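Long-range contacts in glycinin (Glycine max, PDB 1OD5), which probably serves as a seed storage protein, a reserve of nutrients and sulfur-containing amino acids, and assembles as a hexamer: residues Val44-Arg49 against Val141-Leu146; Gln66-Val71 against Leu122-Gly127. All blocks are in the same frame, centred on the assembly; numbering follows the deposited sequence.

The four contact strands lie within the first cupin region of the chain and share one antiparallel sheet. Following the chain from the N terminus, strand 45-51 comes first and strand 66-72 follows. Strand 120-124 then returns to 66-72, so contact 2 closes the inner loop. Strand 140-146 comes last and pairs with 45-51, and contact 1 closes the outer loop. Contact 2 is therefore nested inside contact 1. Across the sheet the order is 45-51, 140-146, 66-72, 120-124. The backbone of 140-146 also bonds to 66-72, for instance Ile143 with Ile69, which joins the two contacts.

Contact 1 (Val44-Arg49 against Val141-Leu146); sequences VTVSKR and VAISLL. With CO3 (carbonate ion), chain C.
Two neighbouring antiparallel strands of the cupin fold meet, from Thr45 opposite Leu146 to Arg49 opposite Ala142. Six backbone hydrogen bonds join them, two at each of the pairs Thr45-Leu146, Ser47-Ser144 and Arg49-Ala142. Ser144 N to Ser47 O is the straightest, at 2.8 Å and 170°. On one face Val44, Val46, Ile143 and Leu145 make apolar contacts. Val46 CG1 meets Ile143 CD1 at 3.6 Å, and Val46 CG2 reaches Leu145 CD2 at 4.1 Å. Lys48 lays its aliphatic chain by Val141. On the other face Thr45 and Leu146 lie side by side, Thr45 CG2 3.8 Å from Leu146 CD1. Arg49 has CG anti to its carbonyl carbon (chi1 -60°) and an extended chain, and its guanidinium passes above Ser144. Arg49 NE makes a weak hydrogen bond of 3.4 Å to Ser47 OG. Ser144 OG lies over one guanidinium face, 3.6 Å from Arg49 NH1. Its hydrogen bond goes to Gln66. Leu146 CD2 approaches Arg49 NH2 obliquely, also at 3.6 Å. Arg49 NH1 makes a weak hydrogen bond of 3.1 Å to carbonate O2. His57, Tyr130 and Thr132 complete that pocket. The carbonate probably came from crystallisation liquor. Arg49's positive charge would favour a buried anion.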
ATOM      1  N   VAL A  44     -17.629  20.017 -10.108  1.00 16.09           N
ATOM      2  CA  VAL A  44     -18.490  19.791  -8.964  1.00 16.87           C
ATOM      3  C   VAL A  44     -19.720  20.673  -9.131  1.00 18.43           C
ATOM      4  O   VAL A  44     -19.721  21.527 -10.022  1.00 18.42           O
ATOM      5  CB  VAL A  44     -17.755  20.205  -7.640  1.00 17.28           C
ATOM      6  CG1 VAL A  44     -16.409  19.522  -7.492  1.00 17.81           C
ATOM      7  CG2 VAL A  44     -17.469  21.709  -7.664  1.00 17.43           C
ATOM      8  N   THR A  45     -20.741  20.463  -8.281  1.00 17.22           N
ATOM      9  CA  THR A  45     -21.947  21.295  -8.221  1.00 19.37           C
ATOM     10  C   THR A  45     -22.333  21.316  -6.734  1.00 20.89           C
ATOM     11  O   THR A  45     -21.886  20.469  -5.966  1.00 19.83           O
ATOM     12  CB  THR A  45     -23.161  20.789  -9.067  1.00 20.32           C
ATOM     13  OG1 THR A  45     -24.096  21.843  -8.881  1.00 18.77           O
ATOM     14  CG2 THR A  45     -23.791  19.463  -8.704  1.00 21.73           C
ATOM     15  N   VAL A  46     -23.131  22.277  -6.243  1.00 19.69           N
ATOM     16  CA  VAL A  46     -23.460  22.363  -4.832  1.00 13.23           C
ATOM     17  C   VAL A  46     -24.951  22.356  -4.658  1.00 14.83           C
ATOM     18  O   VAL A  46     -25.682  22.743  -5.549  1.00 13.26           O
ATOM     19  CB  VAL A  46     -22.831  23.650  -4.316  1.00 14.24           C
ATOM     20  CG1 VAL A  46     -23.070  23.816  -2.820  1.00 15.26           C
ATOM     21  CG2 VAL A  46     -21.339  23.627  -4.586  1.00 12.53           C
ATOM     22  N   SER A  47     -25.384  21.976  -3.460  1.00 16.11           N
ATOM     23  CA  SER A  47     -26.782  21.891  -3.077  1.00 15.06           C
ATOM     24  C   SER A  47     -26.973  22.269  -1.617  1.00 16.06           C
ATOM     25  O   SER A  47     -26.277  21.724  -0.786  1.00 20.75           O
ATOM     26  CB  SER A  47     -27.203  20.481  -3.335  1.00 13.34           C
ATOM     27  OG  SER A  47     -28.487  20.243  -2.824  1.00 18.55           O
ATOM     28  N   LYS A  48     -27.831  23.196  -1.224  1.00 16.57           N
ATOM     29  CA  LYS A  48     -28.078  23.593   0.149  1.00 15.92           C
ATOM     30  C   LYS A  48     -29.362  22.957   0.608  1.00 18.98           C
ATOM     31  O   LYS A  48     -30.421  23.306   0.105  1.00 21.34           O
ATOM     32  CB  LYS A  48     -28.235  25.096   0.276  1.00 17.43           C
ATOM     33  CG  LYS A  48     -28.788  25.498   1.636  1.00 21.79           C
ATOM     34  CD  LYS A  48     -29.295  26.908   1.726  1.00 26.15           C
ATOM     35  CE  LYS A  48     -28.130  27.857   1.848  1.00 32.09           C
ATOM     36  NZ  LYS A  48     -28.602  29.165   2.300  1.00 39.70           N
ATOM     37  N   ARG A  49     -29.341  22.033   1.558  1.00 19.14           N
ATOM     38  CA  ARG A  49     -30.560  21.400   2.024  1.00 18.84           C
ATOM     39  C   ARG A  49     -31.003  21.959   3.361  1.00 21.38           C
ATOM     40  O   ARG A  49     -30.171  22.329   4.196  1.00 21.27           O
ATOM     41  CB  ARG A  49     -30.318  19.939   2.139  1.00 17.34           C
ATOM     42  CG  ARG A  49     -29.931  19.470   0.757  1.00 17.08           C
ATOM     43  CD  ARG A  49     -29.203  18.157   0.801  1.00 19.71           C
ATOM     44  NE  ARG A  49     -28.840  17.777  -0.542  1.00 19.52           N
ATOM     45  CZ  ARG A  49     -27.950  16.836  -0.793  1.00 19.84           C
ATOM     46  NH1 ARG A  49     -27.345  16.192   0.181  1.00 24.24           N
ATOM     47  NH2 ARG A  49     -27.644  16.527  -2.043  1.00 20.42           N
ATOM     48  N   VAL A 141     -29.445  23.430   8.489  1.00 19.09           N
ATOM     49  CA  VAL A 141     -29.107  23.927   7.166  1.00 18.57           C
ATOM     50  C   VAL A 141     -27.764  23.293   6.864  1.00 19.49           C
ATOM     51  O   VAL A 141     -26.854  23.332   7.671  1.00 20.96           O
ATOM     52  CB  VAL A 141     -29.030  25.480   7.163  1.00 17.95           C
ATOM     53  CG1 VAL A 141     -28.691  26.009   5.783  1.00 16.70           C
ATOM     54  CG2 VAL A 141     -30.379  26.031   7.541  1.00 13.42           C
ATOM     55  N   ALA A 142     -27.645  22.658   5.711  1.00 19.62           N
ATOM     56  CA  ALA A 142     -26.430  22.005   5.318  1.00 20.15           C
ATOM     57  C   ALA A 142     -26.114  22.252   3.858  1.00 18.81           C
ATOM     58  O   ALA A 142     -26.990  22.237   3.011  1.00 22.69           O
ATOM     59  CB  ALA A 142     -26.569  20.503   5.548  1.00 19.29           C
ATOM     60  N   ILE A 143     -24.871  22.517   3.509  1.00 16.78           N
ATOM     61  CA  ILE A 143     -24.549  22.719   2.129  1.00 17.19           C
ATOM     62  C   ILE A 143     -23.681  21.502   1.787  1.00 16.40           C
ATOM     63  O   ILE A 143     -22.771  21.079   2.500  1.00 17.05           O
ATOM     64  CB  ILE A 143     -23.867  24.167   1.944  1.00 18.79           C
ATOM     65  CG1 ILE A 143     -22.393  24.118   1.979  1.00 21.79           C
ATOM     66  CG2 ILE A 143     -24.334  25.136   3.040  1.00 17.52           C
ATOM     67  CD1 ILE A 143     -21.838  24.077   0.550  1.00 20.79           C
ATOM     68  N   SER A 144     -24.006  20.885   0.669  1.00 13.25           N
ATOM     69  CA  SER A 144     -23.371  19.697   0.169  1.00  8.50           C
ATOM     70  C   SER A 144     -22.626  19.875  -1.123  1.00 11.24           C
ATOM     71  O   SER A 144     -23.213  20.391  -2.054  1.00 14.26           O
ATOM     72  CB  SER A 144     -24.455  18.712   0.025  1.00  7.12           C
ATOM     73  OG  SER A 144     -24.029  17.488  -0.525  1.00 10.31           O
ATOM     74  N   LEU A 145     -21.366  19.450  -1.228  1.00 10.89           N
ATOM     75  CA  LEU A 145     -20.554  19.537  -2.416  1.00  9.69           C
ATOM     76  C   LEU A 145     -20.764  18.213  -3.095  1.00 13.55           C
ATOM     77  O   LEU A 145     -20.343  17.205  -2.552  1.00 14.67           O
ATOM     78  CB  LEU A 145     -19.129  19.705  -1.994  1.00 11.18           C
ATOM     79  CG  LEU A 145     -17.906  19.978  -2.892  1.00 11.92           C
ATOM     80  CD1 LEU A 145     -17.554  18.765  -3.737  1.00  9.33           C
ATOM     81  CD2 LEU A 145     -18.196  21.218  -3.710  1.00 11.89           C
ATOM     82  N   LEU A 146     -21.410  18.141  -4.255  1.00 11.07           N
ATOM     83  CA  LEU A 146     -21.634  16.898  -4.956  1.00 13.01           C
ATOM     84  C   LEU A 146     -20.453  16.801  -5.893  1.00 14.21           C
ATOM     85  O   LEU A 146     -20.298  17.629  -6.777  1.00 16.50           O
ATOM     86  CB  LEU A 146     -22.940  16.963  -5.741  1.00 17.08           C
ATOM     87  CG  LEU A 146     -24.206  17.625  -5.179  1.00 15.21           C
ATOM     88  CD1 LEU A 146     -25.370  17.211  -6.045  1.00 19.96           C
ATOM     89  CD2 LEU A 146     -24.521  17.156  -3.794  1.00 18.93           C
TER
HETATM   90  C   CO3 C 496     -29.244  15.649   3.862  1.00 25.25           C
HETATM   91  O1  CO3 C 496     -28.832  16.589   4.539  1.00 31.67           O
HETATM   92  O2  CO3 C 496     -28.669  15.360   2.827  1.00 22.21           O
HETATM   93  O3  CO3 C 496     -30.213  14.994   4.217  1.00 20.16           O

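Contact 2 (Gln66-Val71 against Leu122-Gly127); sequences QMIIVV and LVIPPG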
ATOM      1  N   GLN A  66     -20.340  12.858  -1.593  1.00 14.35           N
ATOM      2  CA  GLN A  66     -20.665  14.233  -1.306  1.00 15.17           C
ATOM      3  C   GLN A  66     -20.185  14.552   0.090  1.00 14.88           C
ATOM      4  O   GLN A  66     -20.230  13.723   0.988  1.00 17.29           O
ATOM      5  CB  GLN A  66     -22.187  14.518  -1.451  1.00 14.59           C
ATOM      6  CG  GLN A  66     -23.184  13.553  -0.945  1.00 16.41           C
ATOM      7  CD  GLN A  66     -24.622  13.790  -1.391  1.00 15.69           C
ATOM      8  OE1 GLN A  66     -25.292  12.843  -1.801  1.00 14.64           O
ATOM      9  NE2 GLN A  66     -25.172  14.993  -1.244  1.00 10.72           N
ATOM     10  N   MET A  67     -19.590  15.729   0.227  1.00 15.13           N
ATOM     11  CA  MET A  67     -19.083  16.215   1.496  1.00 13.81           C
ATOM     12  C   MET A  67     -20.060  17.289   1.895  1.00 15.52           C
ATOM     13  O   MET A  67     -20.307  18.233   1.160  1.00 17.59           O
ATOM     14  CB  MET A  67     -17.703  16.809   1.356  1.00 13.81           C
ATOM     15  CG  MET A  67     -17.177  17.329   2.674  1.00 11.41           C
ATOM     16  SD  MET A  67     -15.445  17.703   2.506  1.00 17.41           S
ATOM     17  CE  MET A  67     -14.955  16.036   2.677  1.00 14.09           C
ATOM     18  N   ILE A  68     -20.551  17.209   3.121  1.00 13.37           N
ATOM     19  CA  ILE A  68     -21.557  18.094   3.623  1.00 12.76           C
ATOM     20  C   ILE A  68     -21.206  18.893   4.854  1.00 13.35           C
ATOM     21  O   ILE A  68     -20.848  18.250   5.828  1.00 16.87           O
ATOM     22  CB  ILE A  68     -22.809  17.242   3.916  1.00 12.47           C
ATOM     23  CG1 ILE A  68     -23.136  16.327   2.752  1.00 10.63           C
ATOM     24  CG2 ILE A  68     -23.973  18.182   4.263  1.00 16.91           C
ATOM     25  CD1 ILE A  68     -24.434  15.541   2.918  1.00 11.15           C
ATOM     26  N   ILE A  69     -21.229  20.221   4.941  1.00 11.52           N
ATOM     27  CA  ILE A  69     -20.960  20.825   6.222  1.00 13.11           C
ATOM     28  C   ILE A  69     -22.309  21.268   6.782  1.00 14.59           C
ATOM     29  O   ILE A  69     -23.121  21.832   6.066  1.00 19.35           O
ATOM     30  CB  ILE A  69     -19.975  22.015   6.093  1.00 14.94           C
ATOM     31  CG1 ILE A  69     -19.758  22.548   7.522  1.00 13.70           C
ATOM     32  CG2 ILE A  69     -20.490  23.100   5.147  1.00 16.98           C
ATOM     33  CD1 ILE A  69     -18.680  23.606   7.710  1.00 13.72           C
ATOM     34  N   VAL A  70     -22.630  20.958   8.039  1.00 14.89           N
ATOM     35  CA  VAL A  70     -23.861  21.342   8.695  1.00 14.79           C
ATOM     36  C   VAL A  70     -23.579  22.711   9.283  1.00 16.95           C
ATOM     37  O   VAL A  70     -22.687  22.852  10.117  1.00 18.06           O
ATOM     38  CB  VAL A  70     -24.194  20.347   9.814  1.00 15.56           C
ATOM     39  CG1 VAL A  70     -25.344  20.841  10.640  1.00 14.67           C
ATOM     40  CG2 VAL A  70     -24.549  19.018   9.207  1.00  9.65           C
ATOM     41  N   VAL A  71     -24.273  23.760   8.825  1.00 19.55           N
ATOM     42  CA  VAL A  71     -24.060  25.108   9.351  1.00 19.36           C
ATOM     43  C   VAL A  71     -25.114  25.495  10.410  1.00 19.53           C
ATOM     44  O   VAL A  71     -24.943  26.505  11.084  1.00 21.21           O
ATOM     45  CB  VAL A  71     -24.040  26.153   8.161  1.00 23.51           C
ATOM     46  CG1 VAL A  71     -23.060  25.705   7.062  1.00 26.34           C
ATOM     47  CG2 VAL A  71     -25.403  26.277   7.536  1.00 22.49           C
ATOM     48  N   LEU A 122     -19.854  15.790   6.931  1.00 14.37           N
ATOM     49  CA  LEU A 122     -20.268  14.426   6.789  1.00 12.19           C
ATOM     50  C   LEU A 122     -19.933  13.999   5.395  1.00 14.26           C
ATOM     51  O   LEU A 122     -19.975  14.788   4.475  1.00 15.10           O
ATOM     52  CB  LEU A 122     -21.748  14.244   6.987  1.00 13.56           C
ATOM     53  CG  LEU A 122     -22.265  14.400   8.397  1.00 18.90           C
ATOM     54  CD1 LEU A 122     -22.932  15.740   8.558  1.00 19.68           C
ATOM     55  CD2 LEU A 122     -23.297  13.325   8.676  1.00 21.85           C
ATOM     56  N   VAL A 123     -19.568  12.745   5.209  1.00 14.01           N
ATOM     57  CA  VAL A 123     -19.219  12.238   3.897  1.00 16.41           C
ATOM     58  C   VAL A 123     -20.202  11.119   3.641  1.00 16.63           C
ATOM     59  O   VAL A 123     -20.461  10.295   4.513  1.00 19.31           O
ATOM     60  CB  VAL A 123     -17.745  11.728   3.914  1.00 18.49           C
ATOM     61  CG1 VAL A 123     -17.251  11.307   2.542  1.00 15.75           C
ATOM     62  CG2 VAL A 123     -16.858  12.892   4.374  1.00 20.37           C
ATOM     63  N   ILE A 124     -20.826  11.149   2.467  1.00 16.91           N
ATOM     64  CA  ILE A 124     -21.783  10.141   2.062  1.00 15.39           C
ATOM     65  C   ILE A 124     -21.046   9.385   0.975  1.00 17.31           C
ATOM     66  O   ILE A 124     -20.595   9.982  -0.006  1.00 17.89           O
ATOM     67  CB  ILE A 124     -23.051  10.767   1.470  1.00 17.68           C
ATOM     68  CG1 ILE A 124     -23.601  11.869   2.372  1.00 17.92           C
ATOM     69  CG2 ILE A 124     -24.060   9.643   1.233  1.00 14.61           C
ATOM     70  CD1 ILE A 124     -24.090  11.473   3.772  1.00 19.89           C
ATOM     71  N   PRO A 125     -20.832   8.078   1.122  1.00 16.04           N
ATOM     72  CA  PRO A 125     -20.188   7.255   0.112  1.00 13.34           C
ATOM     73  C   PRO A 125     -20.977   7.082  -1.194  1.00 12.35           C
ATOM     74  O   PRO A 125     -22.211   7.067  -1.152  1.00 11.27           O
ATOM     75  CB  PRO A 125     -19.943   5.957   0.878  1.00 14.05           C
ATOM     76  CG  PRO A 125     -19.929   6.362   2.332  1.00 10.60           C
ATOM     77  CD  PRO A 125     -21.053   7.335   2.361  1.00 11.16           C
ATOM     78  N   PRO A 126     -20.332   6.866  -2.365  1.00 10.73           N
ATOM     79  CA  PRO A 126     -20.970   6.424  -3.581  1.00  8.92           C
ATOM     80  C   PRO A 126     -21.847   5.218  -3.445  1.00 11.21           C
ATOM     81  O   PRO A 126     -21.376   4.213  -2.944  1.00 14.33           O
ATOM     82  CB  PRO A 126     -19.873   6.139  -4.546  1.00  8.69           C
ATOM     83  CG  PRO A 126     -18.797   7.039  -4.101  1.00  7.94           C
ATOM     84  CD  PRO A 126     -18.894   6.920  -2.595  1.00  8.80           C
ATOM     85  N   GLY A 127     -23.130   5.326  -3.799  1.00 12.70           N
ATOM     86  CA  GLY A 127     -24.076   4.226  -3.803  1.00  9.83           C
ATOM     87  C   GLY A 127     -24.620   3.731  -2.513  1.00 10.02           C
ATOM     88  O   GLY A 127     -25.357   2.749  -2.544  1.00 13.16           O
TER
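Gln66-Ile68 and Leu122-Ile124 form a short antiparallel pair that is tightly packed on one face and looser on the other. Four backbone hydrogen bonds hold it. Two join Gln66 and Ile124, and two join Ile68 and Leu122, where Ile68 N to Leu122 O measures 2.8 Å. The tight face carries Gln66, Ile68, Leu122 and Ile124. Gln66 CG sits between its backbone N and carbonyl carbon (chi1 42°), which sets it 3.7 Å from Ile124 CB. The two side chains run side by side and point the same way. Ile68 CD1 reaches across to Ile124 CG1 at 3.8 Å. Farther along, Val70 CG2 meets Leu122 CD1 at 3.7 Å. Ile77 of strand 74-79 touches both Leu122 and Ile124. The face of Met67 and Val123 is looser across the pair, with one side-chain approach, Met67 CE to Val123 CG2 at 4.0 Å. This side is also buried: Leu361 packs on both residues and Phe364 on Val123. Beyond Ile124 the second segment leaves the pairing. There Gly127 O accepts a hydrogen bond from Trp383 NE1 of a second subunit. The contact sets the Ile68 side chain beside the carbonate, about 4 Å away at the nearest atoms, and the backbone bonds satisfy the buried amides of Gln66, Ile68, Leu122 and Ile124.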